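PDB 5KMX: putative uncharacterized protein TCIL3000_10_9440 from Trypanosoma congolense, which is of unknown function but forms the bilobed ectodomain of a membrane-bound insect stage surface antigen and is a putative sensor. Local coordinates for residues E27-R32 against V77-V82; T55-A60 against R201-G206; R132-S137 against C146-Q151. All coordinates share one frame; numbering follows the deposited sequence.

Contact 1. Residues E27-R32 against V77-V82; sequences EKWTGR and VNINTV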
ATOM      1  N   GLU A  27       4.409  -7.299 -19.291  1.00 71.17           N
ATOM      2  CA  GLU A  27       5.532  -6.667 -19.978  1.00 71.98           C
ATOM      3  C   GLU A  27       5.057  -5.667 -21.033  1.00 70.49           C
ATOM      4  O   GLU A  27       5.835  -4.842 -21.513  1.00 76.09           O
ATOM      5  CB  GLU A  27       6.419  -7.726 -20.635  1.00 73.33           C
ATOM      6  CG  GLU A  27       6.963  -8.779 -19.676  1.00 79.95           C
ATOM      7  CD  GLU A  27       8.008  -8.230 -18.719  1.00 86.82           C
ATOM      8  OE1 GLU A  27       8.451  -7.078 -18.911  1.00 89.01           O
ATOM      9  OE2 GLU A  27       8.386  -8.954 -17.772  1.00 77.20           O
ATOM     10  N   LYS A  28       3.778  -5.755 -21.391  1.00 65.10           N
ATOM     11  CA  LYS A  28       3.189  -4.878 -22.397  1.00 64.85           C
ATOM     12  C   LYS A  28       2.511  -3.655 -21.783  1.00 58.98           C
ATOM     13  O   LYS A  28       1.961  -2.821 -22.503  1.00 53.96           O
ATOM     14  CB  LYS A  28       2.171  -5.652 -23.236  1.00 72.31           C
ATOM     15  CG  LYS A  28       2.746  -6.855 -23.962  1.00 77.97           C
ATOM     16  CD  LYS A  28       1.654  -7.656 -24.652  1.00 85.37           C
ATOM     17  CE  LYS A  28       2.235  -8.645 -25.646  1.00 96.55           C
ATOM     18  NZ  LYS A  28       1.170  -9.410 -26.349  1.00100.37           N
ATOM     19  N   TRP A  29       2.545  -3.547 -20.458  1.00 55.40           N
ATOM     20  CA  TRP A  29       1.839  -2.475 -19.765  1.00 51.84           C
ATOM     21  C   TRP A  29       2.598  -1.150 -19.798  1.00 50.20           C
ATOM     22  O   TRP A  29       2.872  -0.553 -18.756  1.00 52.17           O
ATOM     23  CB  TRP A  29       1.559  -2.875 -18.312  1.00 55.47           C
ATOM     24  CG  TRP A  29       0.438  -3.855 -18.163  1.00 55.23           C
ATOM     25  CD1 TRP A  29      -0.186  -4.550 -19.159  1.00 53.84           C
ATOM     26  CD2 TRP A  29      -0.201  -4.244 -16.942  1.00 52.93           C
ATOM     27  NE1 TRP A  29      -1.171  -5.349 -18.633  1.00 49.27           N
ATOM     28  CE2 TRP A  29      -1.201  -5.179 -17.276  1.00 57.12           C
ATOM     29  CE3 TRP A  29      -0.025  -3.893 -15.601  1.00 52.31           C
ATOM     30  CZ2 TRP A  29      -2.019  -5.769 -16.314  1.00 59.14           C
ATOM     31  CZ3 TRP A  29      -0.838  -4.481 -14.650  1.00 48.03           C
ATOM     32  CH2 TRP A  29      -1.823  -5.407 -15.010  1.00 54.74           C
ATOM     33  N   THR A  30       2.934  -0.694 -20.999  1.00 52.57           N
ATOM     34  CA  THR A  30       3.441   0.659 -21.180  1.00 56.22           C
ATOM     35  C   THR A  30       2.252   1.600 -21.306  1.00 54.75           C
ATOM     36  O   THR A  30       1.112   1.152 -21.430  1.00 56.85           O
ATOM     37  CB  THR A  30       4.335   0.790 -22.424  1.00 57.30           C
ATOM     38  OG1 THR A  30       3.628   0.317 -23.577  1.00 59.23           O
ATOM     39  CG2 THR A  30       5.614  -0.008 -22.244  1.00 54.05           C
ATOM     40  N   GLY A  31       2.521   2.900 -21.275  1.00 48.26           N
ATOM     41  CA  GLY A  31       1.473   3.896 -21.377  1.00 51.04           C
ATOM     42  C   GLY A  31       1.816   5.110 -20.546  1.00 48.37           C
ATOM     43  O   GLY A  31       2.972   5.530 -20.501  1.00 52.02           O
ATOM     44  N   ARG A  32       0.812   5.672 -19.880  1.00 52.65           N
ATOM     45  CA  ARG A  32       1.026   6.855 -19.058  1.00 55.82           C
ATOM     46  C   ARG A  32       0.140   6.895 -17.818  1.00 52.66           C
ATOM     47  O   ARG A  32      -1.022   6.487 -17.850  1.00 46.17           O
ATOM     48  CB  ARG A  32       0.793   8.117 -19.888  1.00 53.37           C
ATOM     49  CG  ARG A  32       1.807   8.314 -21.000  1.00 61.05           C
ATOM     50  CD  ARG A  32       1.607   9.629 -21.724  1.00 56.90           C
ATOM     51  NE  ARG A  32       2.706   9.900 -22.648  1.00 62.06           N
ATOM     52  CZ  ARG A  32       2.654  10.781 -23.641  1.00 64.95           C
ATOM     53  NH1 ARG A  32       1.549  11.481 -23.861  1.00 62.97           N
ATOM     54  NH2 ARG A  32       3.708  10.956 -24.427  1.00 67.47           N
ATOM     55  N   VAL A  77      -5.248   6.604 -15.524  1.00 50.88           N
ATOM     56  CA  VAL A  77      -4.468   5.433 -15.908  1.00 47.11           C
ATOM     57  C   VAL A  77      -4.735   5.045 -17.359  1.00 51.88           C
ATOM     58  O   VAL A  77      -5.805   4.534 -17.685  1.00 49.65           O
ATOM     59  CB  VAL A  77      -4.779   4.232 -14.994  1.00 48.95           C
ATOM     60  CG1 VAL A  77      -3.882   3.047 -15.338  1.00 43.66           C
ATOM     61  CG2 VAL A  77      -4.602   4.622 -13.533  1.00 55.79           C
ATOM     62  N   ASN A  78      -3.749   5.292 -18.217  1.00 52.41           N
ATOM     63  CA  ASN A  78      -3.830   4.933 -19.629  1.00 48.07           C
ATOM     64  C   ASN A  78      -2.725   3.953 -20.010  1.00 50.76           C
ATOM     65  O   ASN A  78      -1.745   4.325 -20.657  1.00 54.23           O
ATOM     66  CB  ASN A  78      -3.746   6.186 -20.503  1.00 49.67           C
ATOM     67  CG  ASN A  78      -5.018   7.014 -20.458  1.00 54.39           C
ATOM     68  OD1 ASN A  78      -6.112   6.504 -20.701  1.00 51.19           O
ATOM     69  ND2 ASN A  78      -4.880   8.297 -20.141  1.00 52.29           N
ATOM     70  N   ILE A  79      -2.898   2.699 -19.602  1.00 48.75           N
ATOM     71  CA  ILE A  79      -1.910   1.652 -19.836  1.00 50.60           C
ATOM     72  C   ILE A  79      -2.419   0.659 -20.880  1.00 51.97           C
ATOM     73  O   ILE A  79      -3.592   0.283 -20.867  1.00 48.79           O
ATOM     74  CB  ILE A  79      -1.579   0.903 -18.528  1.00 51.03           C
ATOM     75  CG1 ILE A  79      -1.023   1.872 -17.479  1.00 49.29           C
ATOM     76  CG2 ILE A  79      -0.593  -0.227 -18.785  1.00 47.89           C
ATOM     77  CD1 ILE A  79       0.264   2.571 -17.889  1.00 44.33           C
ATOM     78  N   ASN A  80      -1.529   0.227 -21.770  1.00 50.06           N
ATOM     79  CA  ASN A  80      -1.901  -0.676 -22.854  1.00 55.58           C
ATOM     80  C   ASN A  80      -2.494  -1.986 -22.347  1.00 59.75           C
ATOM     81  O   ASN A  80      -2.030  -2.540 -21.353  1.00 55.75           O
ATOM     82  CB  ASN A  80      -0.686  -0.972 -23.735  1.00 55.63           C
ATOM     83  CG  ASN A  80      -0.018   0.288 -24.250  1.00 65.20           C
ATOM     84  OD1 ASN A  80       1.208   0.393 -24.260  1.00 81.34           O
ATOM     85  ND2 ASN A  80      -0.823   1.258 -24.666  1.00 66.90           N
ATOM     86  N   THR A  81      -3.524  -2.466 -23.042  1.00 55.96           N
ATOM     87  CA  THR A  81      -4.235  -3.699 -22.690  1.00 47.62           C
ATOM     88  C   THR A  81      -5.086  -3.552 -21.428  1.00 52.04           C
ATOM     89  O   THR A  81      -5.795  -4.483 -21.040  1.00 53.59           O
ATOM     90  CB  THR A  81      -3.270  -4.890 -22.484  1.00 51.23           C
ATOM     91  OG1 THR A  81      -2.452  -4.670 -21.327  1.00 55.57           O
ATOM     92  CG2 THR A  81      -2.389  -5.089 -23.707  1.00 48.17           C
ATOM     93  N   VAL A  82      -5.012  -2.387 -20.789  1.00 49.56           N
ATOM     94  CA  VAL A  82      -5.802  -2.106 -19.595  1.00 51.49           C
ATOM     95  C   VAL A  82      -6.862  -1.064 -19.915  1.00 52.17           C
ATOM     96  O   VAL A  82      -6.536   0.047 -20.330  1.00 55.70           O
ATOM     97  CB  VAL A  82      -4.923  -1.590 -18.438  1.00 52.67           C
ATOM     98  CG1 VAL A  82      -5.742  -1.442 -17.164  1.00 49.34           C
ATOM     99  CG2 VAL A  82      -3.745  -2.523 -18.205  1.00 46.46           C
TER
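A type II beta turn from Ile-79 to Val-82 ends strand 72-79 and lies against the chain leading into strand 31-33, where Gly-31 and Ile-79 form an antiparallel non-hydrogen-bonded pair and Arg-32 and Asn-78 the adjoining hydrogen-bonded one. Arg-32 N donates to Asn-78 O at 3.0 Å, from well above the carbonyl plane, and Asn-78 N returns a bond to Arg-32 O. One residue before the bridges, Thr-30 is gripped twice by Asn-80: the backbone N of Asn-80 gives a 2.8 Å bond to Thr-30 O, and the hydroxyl OG1 of Thr-30 donates to the side-chain OD1 of Asn-80. Gly-31 brings its CA to 3.3 Å from Asn-78 O, a CA-H...O approach. The indole of Trp-29 packs against the turn. Methyl CG2 of Val-82 sits over one face of its five-membered ring, 3.9 Å from the centroid and 16° off the normal, while CG2 of Ile-79, standing anti to its backbone N (the CG1 torsion is -60°), meets Trp-29 CB at 3.4 Å. From the turn the indole continues inward to Leu-202 and Ser-204 of strand 197-204 and Ala-162 of strand 145-165, with the ring of Tyr-170, from strand 169-172, meeting it edge-to-face.

Contact 2. Residues T55-A60 against R201-G206; sequences TVYTEA and RLYSEG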
ATOM      1  N   THR A  55       7.919 -10.611  -9.304  1.00 68.89           N
ATOM      2  CA  THR A  55       6.817  -9.663  -9.167  1.00 61.36           C
ATOM      3  C   THR A  55       6.978  -8.568 -10.215  1.00 60.55           C
ATOM      4  O   THR A  55       8.048  -7.970 -10.334  1.00 63.03           O
ATOM      5  CB  THR A  55       6.756  -9.039  -7.752  1.00 65.51           C
ATOM      6  OG1 THR A  55       5.843  -7.934  -7.752  1.00 59.28           O
ATOM      7  CG2 THR A  55       8.130  -8.556  -7.300  1.00 59.92           C
ATOM      8  N   VAL A  56       5.918  -8.318 -10.978  1.00 61.24           N
ATOM      9  CA  VAL A  56       5.986  -7.384 -12.099  1.00 58.53           C
ATOM     10  C   VAL A  56       4.854  -6.360 -12.060  1.00 57.78           C
ATOM     11  O   VAL A  56       3.691  -6.702 -11.847  1.00 60.23           O
ATOM     12  CB  VAL A  56       5.943  -8.130 -13.446  1.00 64.01           C
ATOM     13  CG1 VAL A  56       6.120  -7.157 -14.605  1.00 65.65           C
ATOM     14  CG2 VAL A  56       7.024  -9.200 -13.487  1.00 67.61           C
ATOM     15  N   TYR A  57       5.220  -5.102 -12.284  1.00 58.52           N
ATOM     16  CA  TYR A  57       4.266  -4.003 -12.305  1.00 50.55           C
ATOM     17  C   TYR A  57       4.785  -2.885 -13.201  1.00 52.87           C
ATOM     18  O   TYR A  57       5.980  -2.821 -13.491  1.00 57.01           O
ATOM     19  CB  TYR A  57       4.025  -3.477 -10.889  1.00 54.66           C
ATOM     20  CG  TYR A  57       5.273  -2.946 -10.218  1.00 57.02           C
ATOM     21  CD1 TYR A  57       5.691  -1.638 -10.423  1.00 54.53           C
ATOM     22  CD2 TYR A  57       6.033  -3.751  -9.378  1.00 56.33           C
ATOM     23  CE1 TYR A  57       6.832  -1.148  -9.815  1.00 59.15           C
ATOM     24  CE2 TYR A  57       7.173  -3.269  -8.763  1.00 53.53           C
ATOM     25  CZ  TYR A  57       7.567  -1.967  -8.985  1.00 59.80           C
ATOM     26  OH  TYR A  57       8.700  -1.481  -8.377  1.00 64.11           O
ATOM     27  N   THR A  58       3.883  -2.014 -13.642  1.00 47.65           N
ATOM     28  CA  THR A  58       4.262  -0.824 -14.394  1.00 51.11           C
ATOM     29  C   THR A  58       4.105   0.386 -13.475  1.00 49.27           C
ATOM     30  O   THR A  58       3.199   0.418 -12.640  1.00 51.66           O
ATOM     31  CB  THR A  58       3.409  -0.657 -15.670  1.00 53.07           C
ATOM     32  OG1 THR A  58       3.928   0.417 -16.464  1.00 48.29           O
ATOM     33  CG2 THR A  58       1.956  -0.380 -15.322  1.00 51.76           C
ATOM     34  N   GLU A  59       4.986   1.371 -13.620  1.00 50.72           N
ATOM     35  CA  GLU A  59       5.029   2.481 -12.671  1.00 57.75           C
ATOM     36  C   GLU A  59       5.475   3.804 -13.283  1.00 51.13           C
ATOM     37  O   GLU A  59       5.970   3.857 -14.409  1.00 52.02           O
ATOM     38  CB  GLU A  59       5.958   2.128 -11.501  1.00 57.31           C
ATOM     39  CG  GLU A  59       7.420   1.893 -11.890  1.00 60.97           C
ATOM     40  CD  GLU A  59       8.202   3.181 -12.118  1.00 68.81           C
ATOM     41  OE1 GLU A  59       9.065   3.198 -13.021  1.00 72.27           O
ATOM     42  OE2 GLU A  59       7.963   4.172 -11.395  1.00 65.48           O
ATOM     43  N   ALA A  60       5.297   4.867 -12.508  1.00 48.23           N
ATOM     44  CA  ALA A  60       5.781   6.192 -12.865  1.00 52.09           C
ATOM     45  C   ALA A  60       5.836   7.059 -11.613  1.00 50.67           C
ATOM     46  O   ALA A  60       5.199   6.746 -10.607  1.00 48.69           O
ATOM     47  CB  ALA A  60       4.890   6.827 -13.919  1.00 55.26           C
ATOM     48  N   ARG A 201       1.976   2.797  -9.043  1.00 54.35           N
ATOM     49  CA  ARG A 201       2.254   1.442  -9.509  1.00 55.82           C
ATOM     50  C   ARG A 201       0.964   0.699  -9.843  1.00 49.25           C
ATOM     51  O   ARG A 201      -0.018   0.784  -9.105  1.00 53.87           O
ATOM     52  CB  ARG A 201       3.049   0.672  -8.450  1.00 52.61           C
ATOM     53  CG  ARG A 201       4.480   1.162  -8.290  1.00 60.98           C
ATOM     54  CD  ARG A 201       4.979   1.068  -6.860  1.00 60.52           C
ATOM     55  NE  ARG A 201       5.303  -0.297  -6.455  1.00 62.17           N
ATOM     56  CZ  ARG A 201       6.333  -0.628  -5.676  1.00 63.61           C
ATOM     57  NH1 ARG A 201       6.543  -1.898  -5.362  1.00 66.37           N
ATOM     58  NH2 ARG A 201       7.160   0.300  -5.210  1.00 64.54           N
ATOM     59  N   LEU A 202       0.974  -0.021 -10.963  1.00 44.92           N
ATOM     60  CA  LEU A 202      -0.173  -0.818 -11.391  1.00 46.55           C
ATOM     61  C   LEU A 202       0.193  -2.297 -11.439  1.00 48.47           C
ATOM     62  O   LEU A 202       1.120  -2.691 -12.147  1.00 49.60           O
ATOM     63  CB  LEU A 202      -0.671  -0.350 -12.761  1.00 49.28           C
ATOM     64  CG  LEU A 202      -1.814  -1.154 -13.387  1.00 50.13           C
ATOM     65  CD1 LEU A 202      -3.066  -1.070 -12.530  1.00 50.38           C
ATOM     66  CD2 LEU A 202      -2.097  -0.672 -14.805  1.00 43.99           C
ATOM     67  N   TYR A 203      -0.550  -3.106 -10.687  1.00 55.96           N
ATOM     68  CA  TYR A 203      -0.305  -4.543 -10.599  1.00 49.55           C
ATOM     69  C   TYR A 203      -1.396  -5.351 -11.292  1.00 46.83           C
ATOM     70  O   TYR A 203      -2.494  -4.854 -11.534  1.00 55.12           O
ATOM     71  CB  TYR A 203      -0.220  -4.981  -9.133  1.00 52.70           C
ATOM     72  CG  TYR A 203       1.081  -4.647  -8.441  1.00 55.18           C
ATOM     73  CD1 TYR A 203       1.323  -3.371  -7.948  1.00 54.22           C
ATOM     74  CD2 TYR A 203       2.062  -5.614  -8.264  1.00 55.30           C
ATOM     75  CE1 TYR A 203       2.513  -3.067  -7.306  1.00 56.29           C
ATOM     76  CE2 TYR A 203       3.250  -5.320  -7.626  1.00 55.54           C
ATOM     77  CZ  TYR A 203       3.471  -4.046  -7.148  1.00 50.28           C
ATOM     78  OH  TYR A 203       4.654  -3.750  -6.512  1.00 58.81           O
ATOM     79  N   SER A 204      -1.078  -6.601 -11.611  1.00 56.05           N
ATOM     80  CA  SER A 204      -2.087  -7.577 -11.999  1.00 53.68           C
ATOM     81  C   SER A 204      -2.581  -8.266 -10.732  1.00 54.73           C
ATOM     82  O   SER A 204      -1.852  -8.340  -9.744  1.00 57.78           O
ATOM     83  CB  SER A 204      -1.515  -8.596 -12.985  1.00 51.70           C
ATOM     84  OG  SER A 204      -0.595  -9.460 -12.344  1.00 58.67           O
ATOM     85  N   GLU A 205      -3.815  -8.759 -10.752  1.00 58.31           N
ATOM     86  CA  GLU A 205      -4.390  -9.413  -9.579  1.00 59.88           C
ATOM     87  C   GLU A 205      -3.591 -10.640  -9.155  1.00 53.67           C
ATOM     88  O   GLU A 205      -3.465 -10.926  -7.966  1.00 52.28           O
ATOM     89  CB  GLU A 205      -5.838  -9.824  -9.847  1.00 59.13           C
ATOM     90  CG  GLU A 205      -6.847  -8.704  -9.668  1.00 68.30           C
ATOM     91  CD  GLU A 205      -8.279  -9.190  -9.781  1.00 71.22           C
ATOM     92  OE1 GLU A 205      -8.487 -10.418  -9.880  1.00 79.79           O
ATOM     93  OE2 GLU A 205      -9.199  -8.345  -9.768  1.00 71.64           O
ATOM     94  N   GLY A 206      -3.055 -11.361 -10.133  1.00 56.14           N
ATOM     95  CA  GLY A 206      -2.368 -12.611  -9.866  1.00 48.51           C
ATOM     96  C   GLY A 206      -0.927 -12.441  -9.419  1.00 61.02           C
ATOM     97  O   GLY A 206      -0.196 -13.424  -9.289  1.00 59.82           O
TER
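Arg-201 and Tyr-203 of the antiparallel partner strand both approach Tyr-57 from the same side of its ring, all three side chains on the same face of the sheet. The guanidinium of Arg-201 lies flat on the Tyr-57 ring, their planes 11° apart; its CZ is 4.3 Å from the ring centroid but displaced from the normal, an off-centre cation-pi contact in which Tyr-57 OH comes over the middle of the guanidinium. Bends at chi2 and chi3 (the latter 75°) fold the arginine over the ring, and its CG touches Tyr-57 CE1 at 3.6 Å on the way. The in-plane, nearly straight bond from Arg-201 NH1 to Tyr-203 OH, at 2.9 Å, helps fix the rotation of the guanidinium. Tyr-203 in turn runs alongside Tyr-57, pointing the same way. The two rings are inclined at 34°, and Tyr-57 CB stands squarely over the Tyr-203 ring, 3.7 Å from its centroid, while Thr-55 OG1, hydrogen-bonded to Asp-207, approaches that ring at its edge. The other face of the sheet carries Thr-58 and Leu-202, side by side, with Thr-58 CG2 3.7 Å from Leu-202 CB. Their backbones form the hydrogen-bonded pair, Leu-202 N to Thr-58 O at 2.8 Å and Thr-58 N to Leu-202 O at 3.2 Å. Strand 53-63 is paired on its other side with the antiparallel strand 36-45, where Arg-41 forms a salt bridge with Glu-59, and strand 197-204 runs parallel to its other neighbour, strand 145-165; Phe-209 of helix 208-216 meets the ring of Tyr-203.

Contact 3. Residues R132-S137 against C146-Q151; sequences RYTTES and CGYCKQ
With chi1 at 63°, CG of Tyr-148 lies between its backbone N and carbonyl carbon, which lays the ring alongside Thr-134 on the neighbouring strand; Tyr-133, with CG opposite its N (chi1 -179°), sends its ring along the other face toward Gly-147. The two strands form a beta hairpin, antiparallel from Arg-132 with Lys-150 to Thr-135 with Gly-147. Thr-134 CB sits over one face of the Tyr-148 ring, 3.8 Å from the centroid, and the carboxylate of Glu-136 comes to the edge, OE2 3.3 Å from Tyr-148 CE2. On the face of the hairpin that carries Tyr-133 and Cys-149, Tyr-133 OH passes 3.6 Å from Gly-147 CA; it is hydrogen-bonded to His-119. The hydrogen bonds between the strands are all backbone ones, the shortest from Lys-150 N to Arg-132 O at 2.7 Å. Helix 116-128 covers the Tyr-133 face; the disulfide Cys-126 to Cys-149 ties strand 145-165 to that helix, and Cys-140 to Cys-146 ties the start of the strand to the connecting loop. Strand 85-100 flanks the far edge of strand 145-165, with Trp-98 against the Tyr-148 ring. Past the last bridge, Cys-146 O takes two N-H groups: Glu-136 N at 2.9 Å, nearly straight at 175° but well above the carbonyl plane, and the weak, bent one of Ser-137 N at 3.5 Å.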
ATOM      1  N   ARG A 132      -1.789  13.240  17.794  1.00 71.50           N
ATOM      2  CA  ARG A 132      -2.570  13.486  19.004  1.00 75.31           C
ATOM      3  C   ARG A 132      -2.757  12.200  19.801  1.00 72.82           C
ATOM      4  O   ARG A 132      -3.058  11.148  19.234  1.00 61.47           O
ATOM      5  CB  ARG A 132      -3.936  14.084  18.659  1.00 77.39           C
ATOM      6  CG  ARG A 132      -3.910  15.578  18.384  1.00 90.78           C
ATOM      7  CD  ARG A 132      -5.306  16.176  18.485  1.00 94.19           C
ATOM      8  NE  ARG A 132      -6.138  15.846  17.325  1.00104.25           N
ATOM      9  CZ  ARG A 132      -6.651  16.732  16.471  1.00 95.48           C
ATOM     10  NH1 ARG A 132      -7.390  16.310  15.456  1.00 81.68           N
ATOM     11  NH2 ARG A 132      -6.436  18.037  16.618  1.00 96.73           N
ATOM     12  N   TYR A 133      -2.583  12.297  21.116  1.00 78.13           N
ATOM     13  CA  TYR A 133      -2.710  11.144  21.999  1.00 68.77           C
ATOM     14  C   TYR A 133      -4.038  11.159  22.754  1.00 63.58           C
ATOM     15  O   TYR A 133      -4.505  12.213  23.189  1.00 69.36           O
ATOM     16  CB  TYR A 133      -1.549  11.102  22.992  1.00 69.49           C
ATOM     17  CG  TYR A 133      -1.610   9.922  23.931  1.00 71.83           C
ATOM     18  CD1 TYR A 133      -1.120   8.680  23.548  1.00 72.91           C
ATOM     19  CD2 TYR A 133      -2.165  10.043  25.197  1.00 78.63           C
ATOM     20  CE1 TYR A 133      -1.176   7.596  24.401  1.00 70.97           C
ATOM     21  CE2 TYR A 133      -2.222   8.965  26.057  1.00 76.28           C
ATOM     22  CZ  TYR A 133      -1.726   7.745  25.655  1.00 70.09           C
ATOM     23  OH  TYR A 133      -1.785   6.665  26.507  1.00 74.27           O
ATOM     24  N   THR A 134      -4.632   9.979  22.904  1.00 66.37           N
ATOM     25  CA  THR A 134      -5.897   9.817  23.615  1.00 64.11           C
ATOM     26  C   THR A 134      -5.777   8.722  24.672  1.00 67.82           C
ATOM     27  O   THR A 134      -5.341   7.611  24.374  1.00 63.69           O
ATOM     28  CB  THR A 134      -7.044   9.467  22.647  1.00 62.49           C
ATOM     29  OG1 THR A 134      -7.213  10.527  21.699  1.00 66.48           O
ATOM     30  CG2 THR A 134      -8.348   9.255  23.403  1.00 66.63           C
ATOM     31  N   THR A 135      -6.171   9.039  25.903  1.00 66.39           N
ATOM     32  CA  THR A 135      -6.145   8.072  26.996  1.00 57.02           C
ATOM     33  C   THR A 135      -7.431   7.252  27.019  1.00 53.12           C
ATOM     34  O   THR A 135      -8.516   7.784  26.787  1.00 61.07           O
ATOM     35  CB  THR A 135      -5.968   8.766  28.363  1.00 58.39           C
ATOM     36  OG1 THR A 135      -6.995   9.747  28.544  1.00 68.70           O
ATOM     37  CG2 THR A 135      -4.607   9.437  28.453  1.00 64.86           C
ATOM     38  N   GLU A 136      -7.302   5.958  27.304  1.00 51.35           N
ATOM     39  CA  GLU A 136      -8.454   5.061  27.387  1.00 55.25           C
ATOM     40  C   GLU A 136      -8.584   4.431  28.772  1.00 59.22           C
ATOM     41  O   GLU A 136      -9.578   3.764  29.067  1.00 72.09           O
ATOM     42  CB  GLU A 136      -8.357   3.964  26.323  1.00 50.16           C
ATOM     43  CG  GLU A 136      -8.527   4.465  24.895  1.00 60.34           C
ATOM     44  CD  GLU A 136      -9.874   5.118  24.658  1.00 49.18           C
ATOM     45  OE1 GLU A 136     -10.856   4.720  25.319  1.00 55.15           O
ATOM     46  OE2 GLU A 136      -9.953   6.029  23.807  1.00 65.12           O
ATOM     47  N   SER A 137      -7.581   4.644  29.619  1.00 53.98           N
ATOM     48  CA  SER A 137      -7.608   4.129  30.982  1.00 62.75           C
ATOM     49  C   SER A 137      -7.015   5.149  31.948  1.00 63.65           C
ATOM     50  O   SER A 137      -6.059   5.850  31.614  1.00 56.70           O
ATOM     51  CB  SER A 137      -6.845   2.807  31.075  1.00 61.77           C
ATOM     52  OG  SER A 137      -5.463   2.995  30.831  1.00 63.38           O
ATOM     53  N   CYS A 146      -3.803   1.306  27.159  1.00 54.84           N
ATOM     54  CA  CYS A 146      -3.782   2.535  27.939  1.00 59.70           C
ATOM     55  C   CYS A 146      -4.213   3.750  27.126  1.00 56.90           C
ATOM     56  O   CYS A 146      -4.688   4.739  27.682  1.00 54.59           O
ATOM     57  CB  CYS A 146      -2.383   2.770  28.508  1.00 61.99           C
ATOM     58  SG  CYS A 146      -1.676   1.326  29.327  1.00 62.11           S
ATOM     59  N   GLY A 147      -4.040   3.673  25.811  1.00 62.74           N
ATOM     60  CA  GLY A 147      -4.387   4.774  24.932  1.00 56.17           C
ATOM     61  C   GLY A 147      -3.827   4.566  23.540  1.00 56.89           C
ATOM     62  O   GLY A 147      -3.210   3.537  23.265  1.00 51.33           O
ATOM     63  N   TYR A 148      -4.040   5.544  22.663  1.00 60.60           N
ATOM     64  CA  TYR A 148      -3.581   5.447  21.284  1.00 60.63           C
ATOM     65  C   TYR A 148      -3.126   6.799  20.747  1.00 60.70           C
ATOM     66  O   TYR A 148      -3.417   7.844  21.334  1.00 63.04           O
ATOM     67  CB  TYR A 148      -4.688   4.878  20.391  1.00 58.97           C
ATOM     68  CG  TYR A 148      -5.929   5.740  20.312  1.00 61.79           C
ATOM     69  CD1 TYR A 148      -6.019   6.781  19.396  1.00 65.37           C
ATOM     70  CD2 TYR A 148      -7.015   5.507  21.145  1.00 61.09           C
ATOM     71  CE1 TYR A 148      -7.153   7.569  19.317  1.00 64.37           C
ATOM     72  CE2 TYR A 148      -8.154   6.290  21.072  1.00 59.32           C
ATOM     73  CZ  TYR A 148      -8.216   7.319  20.156  1.00 64.27           C
ATOM     74  OH  TYR A 148      -9.347   8.101  20.078  1.00 71.64           O
ATOM     75  N   CYS A 149      -2.409   6.760  19.629  1.00 55.43           N
ATOM     76  CA  CYS A 149      -1.945   7.962  18.950  1.00 62.58           C
ATOM     77  C   CYS A 149      -2.593   8.076  17.577  1.00 58.04           C
ATOM     78  O   CYS A 149      -2.591   7.116  16.808  1.00 51.47           O
ATOM     79  CB  CYS A 149      -0.423   7.943  18.807  1.00 60.04           C
ATOM     80  SG  CYS A 149       0.245   9.303  17.822  1.00 69.04           S
ATOM     81  N   LYS A 150      -3.151   9.246  17.279  1.00 56.94           N
ATOM     82  CA  LYS A 150      -3.673   9.531  15.945  1.00 61.35           C
ATOM     83  C   LYS A 150      -2.682  10.413  15.197  1.00 63.89           C
ATOM     84  O   LYS A 150      -2.473  11.575  15.550  1.00 68.53           O
ATOM     85  CB  LYS A 150      -5.047  10.199  16.017  1.00 61.96           C
ATOM     86  CG  LYS A 150      -6.205   9.214  15.957  1.00 60.90           C
ATOM     87  CD  LYS A 150      -7.506   9.906  15.597  1.00 73.48           C
ATOM     88  CE  LYS A 150      -8.589   8.897  15.256  1.00 80.60           C
ATOM     89  NZ  LYS A 150      -9.769   9.531  14.604  1.00 93.68           N
ATOM     90  N   GLN A 151      -2.078   9.842  14.161  1.00 57.73           N
ATOM     91  CA  GLN A 151      -0.963  10.465  13.463  1.00 57.82           C
ATOM     92  C   GLN A 151      -1.337  10.833  12.031  1.00 54.29           C
ATOM     93  O   GLN A 151      -2.008  10.067  11.341  1.00 53.02           O
ATOM     94  CB  GLN A 151       0.237   9.516  13.469  1.00 57.61           C
ATOM     95  CG  GLN A 151       1.573  10.161  13.157  1.00 59.16           C
ATOM     96  CD  GLN A 151       2.705   9.151  13.167  1.00 62.55           C
ATOM     97  OE1 GLN A 151       2.537   8.021  13.626  1.00 63.53           O
ATOM     98  NE2 GLN A 151       3.864   9.551  12.658  1.00 64.12           N
TER

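All three contacts belong to one branched or curled sheet, but they fall into two groups on opposite sides of the chain's centre. Contacts 1 and 2 touch, their centres about 10 Å apart, with Trp-29 O probably hydrogen-bonded to Thr-58 OG1 and the indole packed on the backbone of Leu-202 to Ser-204. The centre of contact 3 lies about 44 Å from that of contact 1 and about 37 Å from that of contact 2. Along the chain contacts 1 and 2 interlock, and contact 3 is nested within the loop closed by contact 2. Strand 145-165 is one arm of the contact 3 hairpin and, further on, the parallel neighbour of strand 197-204, consistent with its linking the lobes.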